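Local structure of galactose mutarotase-like protein (Clostridium acetobutylicum, 3OS7) at residues 10-13 with 19-22. The protein probably binds carbohydrates and may interconvert the anomers of aldose sugars as an aldose 1-epimerase. Numbering follows the deposited sequence.
Sequences KEEI and KCIR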
ATOM      1  N   LYS A  10       9.870 -16.194 -13.552  1.00 15.31           N
ATOM      2  CA  LYS A  10      10.952 -17.043 -13.015  1.00 15.15           C
ATOM      3  C   LYS A  10      10.791 -17.183 -11.512  1.00 15.94           C
ATOM      4  O   LYS A  10      10.702 -16.187 -10.804  1.00 16.90           O
ATOM      5  CB  LYS A  10      12.312 -16.453 -13.361  1.00 17.58           C
ATOM      6  CG  LYS A  10      13.508 -17.240 -12.835  1.00 20.18           C
ATOM      7  CD  LYS A  10      14.816 -16.629 -13.315  1.00 23.14           C
ATOM      8  CE  LYS A  10      16.004 -17.467 -12.908  1.00 26.71           C
ATOM      9  NZ  LYS A  10      17.279 -16.901 -13.455  1.00 29.30           N
ATOM     10  N   GLU A  11      10.720 -18.424 -11.041  1.00 14.53           N
ATOM     11  CA  GLU A  11      10.751 -18.715  -9.635  1.00 15.16           C
ATOM     12  C   GLU A  11      12.195 -19.049  -9.305  1.00 17.86           C
ATOM     13  O   GLU A  11      12.780 -19.892  -9.953  1.00 15.15           O
ATOM     14  CB  GLU A  11       9.865 -19.889  -9.355  1.00 17.88           C
ATOM     15  CG  GLU A  11       9.786 -20.349  -7.931  1.00 24.73           C
ATOM     16  CD  GLU A  11       8.680 -21.415  -7.777  1.00 31.70           C
ATOM     17  OE1 GLU A  11       7.756 -21.432  -8.617  1.00 49.22           O
ATOM     18  OE2 GLU A  11       8.711 -22.202  -6.822  1.00 34.30           O
ATOM     19  N   GLU A  12      12.752 -18.382  -8.301  1.00 17.42           N
ATOM     20  CA  GLU A  12      14.161 -18.567  -7.950  1.00 20.09           C
ATOM     21  C   GLU A  12      14.363 -18.383  -6.448  1.00 21.44           C
ATOM     22  O   GLU A  12      13.410 -18.154  -5.720  1.00 21.18           O
ATOM     23  CB  GLU A  12      15.037 -17.607  -8.760  1.00 22.68           C
ATOM     24  CG  GLU A  12      14.835 -16.162  -8.427  1.00 28.49           C
ATOM     25  CD  GLU A  12      15.344 -15.217  -9.515  1.00 40.62           C
ATOM     26  OE1 GLU A  12      14.508 -14.602 -10.201  1.00 44.25           O
ATOM     27  OE2 GLU A  12      16.568 -15.074  -9.694  1.00 48.43           O
ATOM     28  N   ILE A  13      15.604 -18.549  -5.979  1.00 21.95           N
ATOM     29  CA  ILE A  13      15.904 -18.492  -4.551  1.00 20.64           C
ATOM     30  C   ILE A  13      16.511 -17.125  -4.240  1.00 21.78           C
ATOM     31  O   ILE A  13      17.334 -16.615  -4.977  1.00 23.01           O
ATOM     32  CB  ILE A  13      16.902 -19.580  -4.129  1.00 21.18           C
ATOM     33  CG1 ILE A  13      16.330 -20.985  -4.390  1.00 23.44           C
ATOM     34  CG2 ILE A  13      17.267 -19.446  -2.665  1.00 20.05           C
ATOM     35  CD1 ILE A  13      14.933 -21.189  -3.825  1.00 23.36           C
ATOM     36  N   LYS A  19      11.949 -18.693  -1.607  1.00 19.89           N
ATOM     37  CA  LYS A  19      11.488 -18.645  -2.965  1.00 22.45           C
ATOM     38  C   LYS A  19      11.042 -17.211  -3.278  1.00 23.26           C
ATOM     39  O   LYS A  19      10.528 -16.483  -2.408  1.00 28.75           O
ATOM     40  CB  LYS A  19      10.389 -19.675  -3.189  1.00 24.65           C
ATOM     41  CG  LYS A  19      10.947 -21.126  -3.079  1.00 33.67           C
ATOM     42  CD  LYS A  19       9.885 -22.194  -3.349  1.00 42.72           C
ATOM     43  CE  LYS A  19       9.918 -23.314  -2.322  1.00 44.52           C
ATOM     44  NZ  LYS A  19       8.553 -23.919  -2.202  1.00 47.97           N
ATOM     45  N   CYS A  20      11.324 -16.758  -4.484  1.00 20.40           N
ATOM     46  CA  CYS A  20      10.786 -15.477  -4.914  1.00 16.88           C
ATOM     47  C   CYS A  20      10.353 -15.670  -6.355  1.00 17.23           C
ATOM     48  O   CYS A  20      10.767 -16.651  -7.004  1.00 15.89           O
ATOM     49  CB  CYS A  20      11.819 -14.385  -4.759  1.00 19.24           C
ATOM     50  SG  CYS A  20      13.225 -14.417  -5.889  1.00 31.92           S
ATOM     51  N   ILE A  21       9.470 -14.800  -6.824  1.00 15.03           N
ATOM     52  CA  ILE A  21       9.058 -14.801  -8.219  1.00 15.24           C
ATOM     53  C   ILE A  21       9.433 -13.483  -8.870  1.00 15.57           C
ATOM     54  O   ILE A  21       9.007 -12.404  -8.408  1.00 14.87           O
ATOM     55  CB  ILE A  21       7.519 -15.048  -8.392  1.00 18.41           C
ATOM     56  CG1 ILE A  21       7.015 -16.285  -7.636  1.00 22.22           C
ATOM     57  CG2 ILE A  21       7.162 -15.094  -9.893  1.00 13.01           C
ATOM     58  CD1 ILE A  21       7.471 -17.599  -8.190  1.00 31.09           C
ATOM     59  N   ARG A  22      10.254 -13.559  -9.920  1.00 15.93           N
ATOM     60  CA  ARG A  22      10.582 -12.421 -10.765  1.00 16.78           C
ATOM     61  C   ARG A  22       9.726 -12.522 -12.031  1.00 16.00           C
ATOM     62  O   ARG A  22       9.581 -13.599 -12.600  1.00 14.10           O
ATOM     63  CB  ARG A  22      12.041 -12.487 -11.146  1.00 17.58           C
ATOM     64  CG  ARG A  22      12.691 -11.192 -11.440  1.00 28.35           C
ATOM     65  CD  ARG A  22      14.212 -11.379 -11.561  1.00 30.38           C
ATOM     66  NE  ARG A  22      14.863 -11.880 -10.349  1.00 29.77           N
ATOM     67  CZ  ARG A  22      15.354 -11.123  -9.360  1.00 32.30           C
ATOM     68  NH1 ARG A  22      15.244  -9.803  -9.374  1.00 33.41           N
ATOM     69  NH2 ARG A  22      15.938 -11.696  -8.327  1.00 34.21           N
TER
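With CG set between its backbone N and carbonyl carbon (chi1 67°), Glu12 extends diagonally across to Arg22, whose chain turns at chi3 (-61°) to bring NE to the carboxylate. The two sit on neighbouring strands of a beta hairpin, 8-14 with 18-25, which forms one margin of a five-stranded antiparallel sheet. In the resulting salt bridge, Arg22 NE to Glu12 OE1 at 2.7 Å, OE1 lies close to the guanidinium plane, whereas NE approaches from above the carboxylate plane; the two planes stand 75° apart, which excludes a flat two-pronged pairing. Reciprocal backbone hydrogen bonds establish the pairing of the strands: Lys10 N to Arg22 O and Arg22 N to Lys10 O, both 2.8 Å, and a second couple joining Glu12 and Cys20. Between these, Glu11 and Ile21 form a non-hydrogen-bonded pair on the other face, where Ile21 CD1 packs 3.5 Å from Glu11 CB. The Glu11 carboxylate is engaged by Lys122 through OE1, while OE2 lies beside the aliphatic part of Lys19. Strand 28-33 continues the sheet beyond Ile21, which hydrogen-bonds to Ile32 through the backbone. Back on the Glu12 face, Cys20 SG rests 3.5 Å from Glu12 CG.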